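Ribonucleoside-diphosphate reductase (Pseudomonas aeruginosa, PDB 5IM3) probably reduces ribonucleoside diphosphates to the deoxyribonucleotides needed for DNA synthesis, with thioredoxin as reductant, and binds the nucleotide dATP. Local coordinates at residues T54-A59 and Q115-D120; A59-T64 and S68-D73; I101-E106 and I123-R128. All coordinates share one frame; numbering follows the deposited sequence.

All three contacts lie in the first of the two ATP cones and within one subunit, on the same side of the chain's centre. Interaction 1 packs helix 46-60 on helix 115-138; interaction 2 joins the end of helix 46-60 to the start of helix 69-88; interaction 3 joins helix 98-111 to helix 115-138. Interaction 2 starts at Ala59, the last residue of the first segment of interaction 1, and closes before its second segment, whereas the segments of interactions 1 and 3 alternate. Centres of 1 and 2 are 10 Å apart, of 1 and 3 11 Å, and of 2 and 3 19 Å. All touch one dATP, interaction 2 through Ala59, and interaction 3 touches a second; each borders the second subunit.

Interaction 1. Residues T54-A59 and Q115-D120; sequences TKAFLA and QKVARD. With DTP (2'-deoxyadenosine 5'-triphosphate), chain D.
Ala56 and Phe57 on helix 46-60 meet Val117 on helix 115-138 in the helical part of the ATP cone, where the two helices also border a bound dATP. Along 54-59, Lys55 comes first and serves the nucleotide: its CB lies 3.5 Å from C8 of the adenine, and its aliphatic chain runs past the base toward the sugar, bending only near its end. Ala56 touches both ligand and protein. Its CB is 3.7 Å from adenine N3 and equally near to CG1 of Val117, so one methyl meets both the base and the neighbouring helix. Phe57 starts out pointing away from helix 115-138, but its ring returns to meet the valine, and the two side chains cross at about a right angle. The ring also touches Ile71, Thr74 and Val75 of helix 69-88 and Leu109 of helix 98-111, which places it in the buried interior between the helices. Ala59, one turn beyond Lys55, brings its CB to 3.5 Å from adenine N1, while the carbonyl O of Asp120 approaches adenine C2 at 3.2 Å. Val117 has CG1 anti to its backbone N (chi1 -176°), which sets that methyl over the centre of the Phe57 ring in a CH-pi contact, 4.0 Å from the centroid and 11° off the ring normal; its other methyl, CG2, lies 3.8 Å from Phe57 CE1.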
loop_
_atom_site.group_PDB
_atom_site.type_symbol
_atom_site.label_atom_id
_atom_site.label_comp_id
_atom_site.label_asym_id
_atom_site.label_seq_id
_atom_site.Cartn_x
_atom_site.Cartn_y
_atom_site.Cartn_z
ATOM N N THR A 54 52.622 -30.385 14.154
ATOM C CA THR A 54 53.298 -30.510 15.442
ATOM C C THR A 54 54.600 -29.716 15.458
ATOM O O THR A 54 54.941 -29.093 16.470
ATOM C CB THR A 54 53.565 -31.982 15.758
ATOM O OG1 THR A 54 52.333 -32.712 15.719
ATOM C CG2 THR A 54 54.189 -32.131 17.141
ATOM N N LYS A 55 55.342 -29.730 14.347
ATOM C CA LYS A 55 56.547 -28.911 14.254
ATOM C C LYS A 55 56.237 -27.448 14.543
ATOM O O LYS A 55 56.994 -26.772 15.250
ATOM C CB LYS A 55 57.178 -29.042 12.867
ATOM C CG LYS A 55 57.741 -30.415 12.519
ATOM C CD LYS A 55 58.554 -30.335 11.226
ATOM C CE LYS A 55 58.841 -31.702 10.614
ATOM N NZ LYS A 55 58.586 -31.731 9.136
ATOM N N ALA A 56 55.123 -26.942 14.006
ATOM C CA ALA A 56 54.796 -25.529 14.169
ATOM C C ALA A 56 54.401 -25.202 15.603
ATOM O O ALA A 56 54.683 -24.100 16.084
ATOM C CB ALA A 56 53.674 -25.136 13.207
ATOM N N PHE A 57 53.748 -26.134 16.300
ATOM C CA PHE A 57 53.438 -25.902 17.706
ATOM C C PHE A 57 54.708 -25.890 18.545
ATOM O O PHE A 57 54.884 -25.020 19.406
ATOM C CB PHE A 57 52.466 -26.962 18.219
ATOM C CG PHE A 57 51.019 -26.625 17.983
ATOM C CD1 PHE A 57 50.319 -25.852 18.893
ATOM C CD2 PHE A 57 50.360 -27.088 16.856
ATOM C CE1 PHE A 57 48.990 -25.541 18.681
ATOM C CE2 PHE A 57 49.031 -26.779 16.638
ATOM C CZ PHE A 57 48.345 -26.005 17.550
ATOM N N LEU A 58 55.613 -26.840 18.302
ATOM C CA LEU A 58 56.857 -26.899 19.056
ATOM C C LEU A 58 57.806 -25.763 18.714
ATOM O O LEU A 58 58.773 -25.548 19.451
ATOM C CB LEU A 58 57.549 -28.242 18.817
ATOM C CG LEU A 58 56.959 -29.415 19.600
ATOM C CD1 LEU A 58 57.506 -30.733 19.074
ATOM C CD2 LEU A 58 57.247 -29.269 21.094
ATOM N N ALA A 59 57.555 -25.030 17.631
ATOM C CA ALA A 59 58.413 -23.904 17.286
ATOM C C ALA A 59 58.058 -22.670 18.104
ATOM O O ALA A 59 58.948 -21.970 18.595
ATOM C CB ALA A 59 58.306 -23.603 15.791
ATOM N N GLN A 115 46.460 -18.102 16.186
ATOM C CA GLN A 115 47.077 -16.989 15.472
ATOM C C GLN A 115 48.596 -17.107 15.450
ATOM O O GLN A 115 49.221 -16.891 14.407
ATOM C CB GLN A 115 46.653 -15.662 16.101
ATOM C CG GLN A 115 47.010 -14.436 15.267
ATOM C CD GLN A 115 48.167 -13.643 15.843
ATOM O OE1 GLN A 115 48.396 -13.645 17.052
ATOM N NE2 GLN A 115 48.905 -12.956 14.976
ATOM N N LYS A 116 49.208 -17.444 16.589
ATOM C CA LYS A 116 50.664 -17.473 16.665
ATOM C C LYS A 116 51.241 -18.694 15.956
ATOM O O LYS A 116 52.319 -18.617 15.358
ATOM C CB LYS A 116 51.115 -17.440 18.125
ATOM C CG LYS A 116 50.657 -16.200 18.875
ATOM C CD LYS A 116 51.097 -16.227 20.335
ATOM C CE LYS A 116 50.587 -15.006 21.090
ATOM N NZ LYS A 116 51.027 -15.000 22.515
ATOM N N VAL A 117 50.547 -19.831 16.016
ATOM C CA VAL A 117 51.045 -21.018 15.329
ATOM C C VAL A 117 50.786 -20.912 13.832
ATOM O O VAL A 117 51.629 -21.303 13.017
ATOM C CB VAL A 117 50.414 -22.294 15.919
ATOM C CG1 VAL A 117 51.007 -23.532 15.253
ATOM C CG2 VAL A 117 50.627 -22.360 17.422
ATOM N N ALA A 118 49.624 -20.378 13.446
ATOM C CA ALA A 118 49.309 -20.241 12.029
ATOM C C ALA A 118 50.296 -19.309 11.336
ATOM O O ALA A 118 50.800 -19.619 10.251
ATOM C CB ALA A 118 47.879 -19.738 11.851
ATOM N N ARG A 119 50.588 -18.161 11.951
ATOM C CA ARG A 119 51.447 -17.182 11.295
ATOM C C ARG A 119 52.884 -17.682 11.200
ATOM O O ARG A 119 53.575 -17.414 10.211
ATOM C CB ARG A 119 51.387 -15.840 12.028
ATOM C CG ARG A 119 52.320 -15.711 13.217
ATOM C CD ARG A 119 52.026 -14.442 14.007
ATOM N NE ARG A 119 51.926 -13.258 13.155
ATOM C CZ ARG A 119 52.963 -12.534 12.741
ATOM N NH1 ARG A 119 54.200 -12.867 13.091
ATOM N NH2 ARG A 119 52.764 -11.472 11.967
ATOM N N ASP A 120 53.355 -18.412 12.211
ATOM C CA ASP A 120 54.695 -18.978 12.117
ATOM C C ASP A 120 54.727 -20.140 11.135
ATOM O O ASP A 120 55.770 -20.408 10.527
ATOM C CB ASP A 120 55.184 -19.406 13.500
ATOM C CG ASP A 120 55.548 -18.218 14.371
ATOM O OD1 ASP A 120 56.362 -17.387 13.920
ATOM O OD2 ASP A 120 55.007 -18.100 15.492
HETATM P PG DTP D . 60.916 -27.944 2.105
HETATM O O1G DTP D . 60.545 -29.319 2.366
HETATM O O2G DTP D . 62.135 -27.496 2.845
HETATM O O3G DTP D . 61.075 -27.637 0.646
HETATM P PB DTP D . 58.463 -27.252 3.500
HETATM O O1B DTP D . 57.790 -28.503 3.112
HETATM O O2B DTP D . 57.488 -26.087 3.423
HETATM O O3B DTP D . 59.739 -26.990 2.587
HETATM P PA DTP D . 59.546 -28.677 5.763
HETATM O O1A DTP D . 60.658 -28.324 6.670
HETATM O O2A DTP D . 59.941 -29.791 4.780
HETATM O O3A DTP D . 59.069 -27.387 4.963
HETATM O "O5'" DTP D . 58.220 -29.115 6.486
HETATM C "C5'" DTP D . 57.800 -28.421 7.670
HETATM C "C4'" DTP D . 56.396 -27.881 7.541
HETATM O "O4'" DTP D . 55.810 -27.784 8.856
HETATM C "C3'" DTP D . 56.298 -26.483 6.911
HETATM O "O3'" DTP D . 55.430 -26.503 5.777
HETATM C "C2'" DTP D . 55.702 -25.605 8.012
HETATM C "C1'" DTP D . 55.819 -26.437 9.277
HETATM N N9 DTP D . 57.021 -26.192 10.072
HETATM C C8 DTP D . 58.138 -26.972 10.207
HETATM N N7 DTP D . 59.074 -26.442 10.957
HETATM C C5 DTP D . 58.532 -25.227 11.347
HETATM C C6 DTP D . 59.025 -24.183 12.153
HETATM N N6 DTP D . 60.253 -24.164 12.676
HETATM N N1 DTP D . 58.218 -23.123 12.367
HETATM C C2 DTP D . 57.009 -23.111 11.801
HETATM N N3 DTP D . 56.445 -24.024 11.009
HETATM C C4 DTP D . 57.263 -25.065 10.817
#

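Interaction 2. Residues A59-T64 and S68-D73; sequences AVEGGT and SSRIHD. With DTP (2'-deoxyadenosine 5'-triphosphate), chain D.
Glu61 and Arg70 meet end-on from opposite directions, and the close part of the contact is their two-pronged salt bridge. Arg70 NH1 donates to Glu61 OE2 at 3.1 Å along a nearly straight line (175°), while NH2 reaches Glu61 OE1 at 3.2 Å. Both carboxylate oxygens use their syn lone pairs, and the two planes are only 19° apart. Beyond its CG the glutamate is extended, whereas the arginine bends at chi3 (56°) to present its two terminal nitrogens. Ile71 adds an apolar neighbour: its CD1 is 3.6 Å from Glu61 OE2. In the ATP cone this bridge spans the connection between helix 46-60 and helix 69-88, with Glu61 just past the first helix and Ser68 at the N-cap position of the second. The strongest polar partner of Arg70 is Asp826 of the second subunit, whose OD1 forms a salt bridge with NE; the guanidinium therefore links an intrachain carboxylate to one across the interface. The backbones themselves stay well separated, the nearest CA atoms, of Glu61 and Ile71, being 10.4 Å apart. On the loose side, the residues Gly62 to Thr64 are exposed, and Thr64 packs on Val822 of the second subunit.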
loop_
_atom_site.group_PDB
_atom_site.type_symbol
_atom_site.label_atom_id
_atom_site.label_comp_id
_atom_site.label_asym_id
_atom_site.label_seq_id
_atom_site.Cartn_x
_atom_site.Cartn_y
_atom_site.Cartn_z
ATOM N N ALA A 59 57.555 -25.030 17.631
ATOM C CA ALA A 59 58.413 -23.904 17.286
ATOM C C ALA A 59 58.058 -22.670 18.104
ATOM O O ALA A 59 58.948 -21.970 18.595
ATOM C CB ALA A 59 58.306 -23.603 15.791
ATOM N N VAL A 60 56.765 -22.396 18.271
ATOM C CA VAL A 60 56.356 -21.213 19.017
ATOM C C VAL A 60 56.416 -21.475 20.516
ATOM O O VAL A 60 56.738 -20.570 21.292
ATOM C CB VAL A 60 54.953 -20.767 18.572
ATOM C CG1 VAL A 60 54.897 -20.661 17.053
ATOM C CG2 VAL A 60 53.891 -21.723 19.081
ATOM N N GLU A 61 56.108 -22.695 20.948
ATOM C CA GLU A 61 56.278 -23.097 22.332
ATOM C C GLU A 61 57.623 -23.806 22.478
ATOM O O GLU A 61 58.372 -23.980 21.514
ATOM C CB GLU A 61 55.114 -23.984 22.784
ATOM C CG GLU A 61 53.743 -23.389 22.467
ATOM C CD GLU A 61 52.598 -24.083 23.195
ATOM O OE1 GLU A 61 52.728 -24.348 24.411
ATOM O OE2 GLU A 61 51.563 -24.356 22.546
ATOM N N GLY A 62 57.938 -24.212 23.696
ATOM C CA GLY A 62 59.208 -24.848 23.973
ATOM C C GLY A 62 59.189 -26.325 23.635
ATOM O O GLY A 62 58.316 -26.824 22.920
ATOM N N GLY A 63 60.199 -27.032 24.150
ATOM C CA GLY A 63 60.190 -28.482 24.113
ATOM C C GLY A 63 59.346 -29.111 25.196
ATOM O O GLY A 63 58.977 -30.284 25.079
ATOM N N THR A 64 59.029 -28.355 26.252
ATOM C CA THR A 64 58.134 -28.846 27.291
ATOM C C THR A 64 56.757 -29.191 26.733
ATOM O O THR A 64 56.009 -29.937 27.373
ATOM C CB THR A 64 58.021 -27.802 28.408
ATOM O OG1 THR A 64 59.331 -27.504 28.916
ATOM C CG2 THR A 64 57.145 -28.304 29.559
ATOM N N SER A 68 52.284 -33.417 25.440
ATOM C CA SER A 68 51.132 -32.633 25.869
ATOM C C SER A 68 49.888 -33.228 25.235
ATOM O O SER A 68 49.758 -33.232 24.006
ATOM C CB SER A 68 51.280 -31.159 25.474
ATOM O OG SER A 68 50.288 -30.359 26.099
ATOM N N SER A 69 48.982 -33.741 26.074
ATOM C CA SER A 69 47.689 -34.195 25.575
ATOM C C SER A 69 46.995 -33.096 24.785
ATOM O O SER A 69 46.263 -33.381 23.831
ATOM C CB SER A 69 46.808 -34.649 26.738
ATOM O OG SER A 69 46.460 -33.550 27.565
ATOM N N ARG A 70 47.222 -31.835 25.160
ATOM C CA ARG A 70 46.596 -30.714 24.466
ATOM C C ARG A 70 47.045 -30.652 23.011
ATOM O O ARG A 70 46.228 -30.743 22.087
ATOM C CB ARG A 70 46.931 -29.411 25.192
ATOM C CG ARG A 70 46.605 -28.150 24.402
ATOM C CD ARG A 70 46.907 -26.909 25.218
ATOM N NE ARG A 70 48.294 -26.882 25.681
ATOM C CZ ARG A 70 49.296 -26.291 25.037
ATOM N NH1 ARG A 70 49.086 -25.662 23.888
ATOM N NH2 ARG A 70 50.520 -26.327 25.550
ATOM N N ILE A 71 48.351 -30.482 22.789
ATOM C CA ILE A 71 48.880 -30.394 21.427
ATOM C C ILE A 71 48.391 -31.579 20.607
ATOM O O ILE A 71 47.759 -31.426 19.556
ATOM C CB ILE A 71 50.419 -30.342 21.442
ATOM C CG1 ILE A 71 50.939 -29.211 22.344
ATOM C CG2 ILE A 71 50.950 -30.184 20.021
ATOM C CD1 ILE A 71 50.668 -27.818 21.827
ATOM N N HIS A 72 48.678 -32.782 21.099
ATOM C CA HIS A 72 48.339 -34.003 20.378
ATOM C C HIS A 72 46.848 -34.080 20.077
ATOM O O HIS A 72 46.450 -34.459 18.969
ATOM C CB HIS A 72 48.811 -35.196 21.206
ATOM C CG HIS A 72 48.186 -36.498 20.829
ATOM N ND1 HIS A 72 47.088 -37.011 21.486
ATOM C CD2 HIS A 72 48.527 -37.415 19.893
ATOM C CE1 HIS A 72 46.770 -38.179 20.959
ATOM N NE2 HIS A 72 47.630 -38.448 19.993
ATOM N N ASP A 73 46.007 -33.717 21.047
ATOM C CA ASP A 73 44.568 -33.694 20.805
ATOM C C ASP A 73 44.206 -32.657 19.747
ATOM O O ASP A 73 43.362 -32.910 18.881
ATOM C CB ASP A 73 43.822 -33.410 22.109
ATOM C CG ASP A 73 42.362 -33.808 22.049
ATOM O OD1 ASP A 73 42.024 -34.721 21.264
ATOM O OD2 ASP A 73 41.553 -33.217 22.796
HETATM P PG DTP D . 60.916 -27.944 2.105
HETATM O O1G DTP D . 60.545 -29.319 2.366
HETATM O O2G DTP D . 62.135 -27.496 2.845
HETATM O O3G DTP D . 61.075 -27.637 0.646
HETATM P PB DTP D . 58.463 -27.252 3.500
HETATM O O1B DTP D . 57.790 -28.503 3.112
HETATM O O2B DTP D . 57.488 -26.087 3.423
HETATM O O3B DTP D . 59.739 -26.990 2.587
HETATM P PA DTP D . 59.546 -28.677 5.763
HETATM O O1A DTP D . 60.658 -28.324 6.670
HETATM O O2A DTP D . 59.941 -29.791 4.780
HETATM O O3A DTP D . 59.069 -27.387 4.963
HETATM O "O5'" DTP D . 58.220 -29.115 6.486
HETATM C "C5'" DTP D . 57.800 -28.421 7.670
HETATM C "C4'" DTP D . 56.396 -27.881 7.541
HETATM O "O4'" DTP D . 55.810 -27.784 8.856
HETATM C "C3'" DTP D . 56.298 -26.483 6.911
HETATM O "O3'" DTP D . 55.430 -26.503 5.777
HETATM C "C2'" DTP D . 55.702 -25.605 8.012
HETATM C "C1'" DTP D . 55.819 -26.437 9.277
HETATM N N9 DTP D . 57.021 -26.192 10.072
HETATM C C8 DTP D . 58.138 -26.972 10.207
HETATM N N7 DTP D . 59.074 -26.442 10.957
HETATM C C5 DTP D . 58.532 -25.227 11.347
HETATM C C6 DTP D . 59.025 -24.183 12.153
HETATM N N6 DTP D . 60.253 -24.164 12.676
HETATM N N1 DTP D . 58.218 -23.123 12.367
HETATM C C2 DTP D . 57.009 -23.111 11.801
HETATM N N3 DTP D . 56.445 -24.024 11.009
HETATM C C4 DTP D . 57.263 -25.065 10.817
#

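Interaction 3. Residues I101-E106 and I123-R128. With DTP (2'-deoxyadenosine 5'-triphosphate), chain D; DTP (2'-deoxyadenosine 5'-triphosphate), chain C.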
loop_
_atom_site.group_PDB
_atom_site.type_symbol
_atom_site.label_atom_id
_atom_site.label_comp_id
_atom_site.label_asym_id
_atom_site.label_seq_id
_atom_site.Cartn_x
_atom_site.Cartn_y
_atom_site.Cartn_z
ATOM N N ILE A 101 47.481 -29.037 -0.013
ATOM C CA ILE A 101 47.389 -29.513 1.363
ATOM C C ILE A 101 47.912 -28.459 2.329
ATOM O O ILE A 101 47.307 -28.208 3.379
ATOM C CB ILE A 101 48.155 -30.841 1.507
ATOM C CG1 ILE A 101 47.652 -31.845 0.462
ATOM C CG2 ILE A 101 48.013 -31.386 2.933
ATOM C CD1 ILE A 101 48.433 -33.104 0.411
ATOM N N GLN A 102 49.049 -27.841 1.999
ATOM C CA GLN A 102 49.594 -26.779 2.838
ATOM C C GLN A 102 48.563 -25.679 3.064
ATOM O O GLN A 102 48.439 -25.151 4.176
ATOM C CB GLN A 102 50.859 -26.203 2.198
ATOM C CG GLN A 102 52.063 -27.137 2.206
ATOM C CD GLN A 102 52.782 -27.151 3.542
ATOM O OE1 GLN A 102 52.210 -27.527 4.567
ATOM N NE2 GLN A 102 54.045 -26.734 3.538
ATOM N N ASP A 103 47.809 -25.328 2.021
ATOM C CA ASP A 103 46.796 -24.287 2.158
ATOM C C ASP A 103 45.686 -24.714 3.108
ATOM O O ASP A 103 45.219 -23.914 3.926
ATOM C CB ASP A 103 46.220 -23.932 0.787
ATOM C CG ASP A 103 47.131 -23.017 -0.012
ATOM O OD1 ASP A 103 48.301 -22.837 0.389
ATOM O OD2 ASP A 103 46.675 -22.476 -1.042
ATOM N N GLN A 104 45.248 -25.974 3.018
ATOM C CA GLN A 104 44.192 -26.448 3.907
ATOM C C GLN A 104 44.690 -26.608 5.337
ATOM O O GLN A 104 43.905 -26.468 6.281
ATOM C CB GLN A 104 43.619 -27.766 3.386
ATOM C CG GLN A 104 42.776 -27.612 2.127
ATOM C CD GLN A 104 41.515 -26.798 2.361
ATOM O OE1 GLN A 104 40.894 -26.883 3.420
ATOM N NE2 GLN A 104 41.133 -25.998 1.370
ATOM N N VAL A 105 45.980 -26.895 5.521
ATOM C CA VAL A 105 46.544 -26.942 6.867
ATOM C C VAL A 105 46.502 -25.557 7.500
ATOM O O VAL A 105 46.081 -25.397 8.652
ATOM C CB VAL A 105 47.976 -27.508 6.833
ATOM C CG1 VAL A 105 48.699 -27.246 8.155
ATOM C CG2 VAL A 105 47.945 -29.003 6.535
ATOM N N GLU A 106 46.948 -24.538 6.760
ATOM C CA GLU A 106 46.861 -23.172 7.263
ATOM C C GLU A 106 45.419 -22.804 7.579
ATOM O O GLU A 106 45.145 -22.147 8.590
ATOM C CB GLU A 106 47.443 -22.188 6.247
ATOM C CG GLU A 106 48.952 -22.283 6.060
ATOM C CD GLU A 106 49.483 -21.284 5.039
ATOM O OE1 GLU A 106 48.668 -20.554 4.429
ATOM O OE2 GLU A 106 50.720 -21.227 4.847
ATOM N N ILE A 123 54.978 -18.155 7.843
ATOM C CA ILE A 123 56.304 -17.562 7.687
ATOM C C ILE A 123 57.317 -18.623 7.279
ATOM O O ILE A 123 58.045 -18.469 6.290
ATOM C CB ILE A 123 56.724 -16.852 8.989
ATOM C CG1 ILE A 123 55.903 -15.571 9.174
ATOM C CG2 ILE A 123 58.228 -16.552 8.992
ATOM C CD1 ILE A 123 56.000 -14.973 10.569
ATOM N N TYR A 124 57.386 -19.711 8.047
ATOM C CA TYR A 124 58.331 -20.780 7.746
ATOM C C TYR A 124 58.081 -21.353 6.357
ATOM O O TYR A 124 59.018 -21.559 5.578
ATOM C CB TYR A 124 58.231 -21.875 8.809
ATOM C CG TYR A 124 59.173 -23.040 8.596
ATOM C CD1 TYR A 124 58.838 -24.083 7.739
ATOM C CD2 TYR A 124 60.392 -23.104 9.257
ATOM C CE1 TYR A 124 59.690 -25.148 7.543
ATOM C CE2 TYR A 124 61.251 -24.170 9.069
ATOM C CZ TYR A 124 60.894 -25.188 8.211
ATOM O OH TYR A 124 61.741 -26.254 8.013
ATOM N N ARG A 125 56.816 -21.618 6.029
ATOM C CA ARG A 125 56.499 -22.169 4.717
ATOM C C ARG A 125 56.926 -21.220 3.605
ATOM O O ARG A 125 57.362 -21.661 2.535
ATOM C CB ARG A 125 55.003 -22.463 4.617
ATOM C CG ARG A 125 54.553 -22.909 3.231
ATOM C CD ARG A 125 53.050 -22.922 3.128
ATOM N NE ARG A 125 52.604 -23.107 1.753
ATOM C CZ ARG A 125 51.338 -23.012 1.364
ATOM N NH1 ARG A 125 50.386 -22.734 2.249
ATOM N NH2 ARG A 125 51.020 -23.198 0.092
ATOM N N GLU A 126 56.790 -19.911 3.830
ATOM C CA GLU A 126 57.182 -18.954 2.802
ATOM C C GLU A 126 58.697 -18.869 2.691
ATOM O O GLU A 126 59.237 -18.717 1.590
ATOM C CB GLU A 126 56.588 -17.578 3.103
ATOM C CG GLU A 126 56.615 -16.625 1.915
ATOM C CD GLU A 126 55.726 -17.086 0.776
ATOM O OE1 GLU A 126 54.776 -17.859 1.034
ATOM O OE2 GLU A 126 55.980 -16.677 -0.378
ATOM N N ALA A 127 59.397 -18.971 3.823
ATOM C CA ALA A 127 60.856 -18.971 3.794
ATOM C C ALA A 127 61.385 -20.108 2.935
ATOM O O ALA A 127 62.334 -19.925 2.164
ATOM C CB ALA A 127 61.412 -19.073 5.215
ATOM N N ARG A 128 60.779 -21.292 3.047
ATOM C CA ARG A 128 61.218 -22.426 2.248
ATOM C C ARG A 128 60.720 -22.363 0.815
ATOM O O ARG A 128 61.311 -23.008 -0.057
ATOM C CB ARG A 128 60.769 -23.737 2.904
ATOM C CG ARG A 128 61.453 -24.018 4.238
ATOM C CD ARG A 128 62.975 -24.081 4.092
ATOM N NE ARG A 128 63.665 -24.128 5.377
ATOM C CZ ARG A 128 64.068 -23.058 6.061
ATOM N NH1 ARG A 128 63.849 -21.832 5.599
ATOM N NH2 ARG A 128 64.697 -23.219 7.218
HETATM P PG DTP D . 60.916 -27.944 2.105
HETATM O O1G DTP D . 60.545 -29.319 2.366
HETATM O O2G DTP D . 62.135 -27.496 2.845
HETATM O O3G DTP D . 61.075 -27.637 0.646
HETATM P PB DTP D . 58.463 -27.252 3.500
HETATM O O1B DTP D . 57.790 -28.503 3.112
HETATM O O2B DTP D . 57.488 -26.087 3.423
HETATM O O3B DTP D . 59.739 -26.990 2.587
HETATM P PA DTP D . 59.546 -28.677 5.763
HETATM O O1A DTP D . 60.658 -28.324 6.670
HETATM O O2A DTP D . 59.941 -29.791 4.780
HETATM O O3A DTP D . 59.069 -27.387 4.963
HETATM O "O5'" DTP D . 58.220 -29.115 6.486
HETATM C "C5'" DTP D . 57.800 -28.421 7.670
HETATM C "C4'" DTP D . 56.396 -27.881 7.541
HETATM O "O4'" DTP D . 55.810 -27.784 8.856
HETATM C "C3'" DTP D . 56.298 -26.483 6.911
HETATM O "O3'" DTP D . 55.430 -26.503 5.777
HETATM C "C2'" DTP D . 55.702 -25.605 8.012
HETATM C "C1'" DTP D . 55.819 -26.437 9.277
HETATM N N9 DTP D . 57.021 -26.192 10.072
HETATM C C8 DTP D . 58.138 -26.972 10.207
HETATM N N7 DTP D . 59.074 -26.442 10.957
HETATM C C5 DTP D . 58.532 -25.227 11.347
HETATM C C6 DTP D . 59.025 -24.183 12.153
HETATM N N6 DTP D . 60.253 -24.164 12.676
HETATM N N1 DTP D . 58.218 -23.123 12.367
HETATM C C2 DTP D . 57.009 -23.111 11.801
HETATM N N3 DTP D . 56.445 -24.024 11.009
HETATM C C4 DTP D . 57.263 -25.065 10.817
HETATM P PG DTP C . 60.168 -33.062 2.230
HETATM O O1G DTP C . 60.413 -34.270 3.052
HETATM O O2G DTP C . 59.817 -31.825 3.078
HETATM O O3G DTP C . 61.348 -32.705 1.347
HETATM P PB DTP C . 57.523 -32.468 1.411
HETATM O O1B DTP C . 57.743 -31.011 1.525
HETATM O O2B DTP C . 56.569 -32.810 0.281
HETATM O O3B DTP C . 58.909 -33.233 1.272
HETATM P PA DTP C . 57.158 -32.242 4.201
HETATM O O1A DTP C . 57.069 -33.190 5.327
HETATM O O2A DTP C . 58.412 -31.363 4.207
HETATM O O3A DTP C . 57.013 -33.006 2.814
HETATM O "O5'" DTP C . 55.917 -31.321 4.108
HETATM C "C5'" DTP C . 54.662 -32.007 4.102
HETATM C "C4'" DTP C . 53.540 -31.094 3.689
HETATM O "O4'" DTP C . 52.815 -31.701 2.602
HETATM C "C3'" DTP C . 52.498 -30.894 4.779
HETATM O "O3'" DTP C . 51.760 -29.686 4.594
HETATM C "C2'" DTP C . 51.608 -32.118 4.601
HETATM C "C1'" DTP C . 51.743 -32.477 3.125
HETATM N N9 DTP C . 52.024 -33.889 2.878
HETATM C C8 DTP C . 53.231 -34.535 2.881
HETATM N N7 DTP C . 53.146 -35.833 2.714
HETATM C C5 DTP C . 51.783 -36.057 2.587
HETATM C C6 DTP C . 51.031 -37.230 2.391
HETATM N N6 DTP C . 51.561 -38.459 2.404
HETATM N N1 DTP C . 49.692 -37.099 2.266
HETATM C C2 DTP C . 49.154 -35.878 2.354
HETATM N N3 DTP C . 49.760 -34.711 2.574
HETATM C C4 DTP C . 51.081 -34.867 2.676
#
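With chi1 at 174° the Arg125 chain leaves its helix trans to the main-chain nitrogen and runs on extended to NE, reaching Asp103 and Glu106 across helices whose segment axes are 12.2 Å apart and nearly antiparallel at 160°. Its NH1 and NH2 both donate to Asp103 OD1, each at 2.8 Å, and OD1 lies within 1° of the guanidinium plane; the bonds are bent, as expected when two donors share one oxygen. NH1 also makes a weaker bond to Glu106 OE2 at 3.0 Å. Gln102 CB sits 3.3 Å above the centre of the guanidinium, so an aliphatic carbon covers one face while the carboxylates occupy the edge. Glu99 adds a salt bridge to NH2, and Glu106 OE1 pairs with Arg119 and Gln115 of the second subunit. The bend of Gln102 after CG turns its amide to the nucleotides, with OE1 hydrogen-bonded to Tyr121 OH and NE2 donating to O3' of one dATP at 2.6 Å. The Tyr124 ring lies against the adenine of that dATP, with base C5 3.4 Å above its plane and over its centre, and its OH hydrogen-bonds O1A at 2.7 Å. CD1 of Ile101 touches N3 of the adenine of a second dATP. Two adjacent nucleotides, met by residues of helices 98-111 and 115-138, make this the double dATP site of the ATP cone.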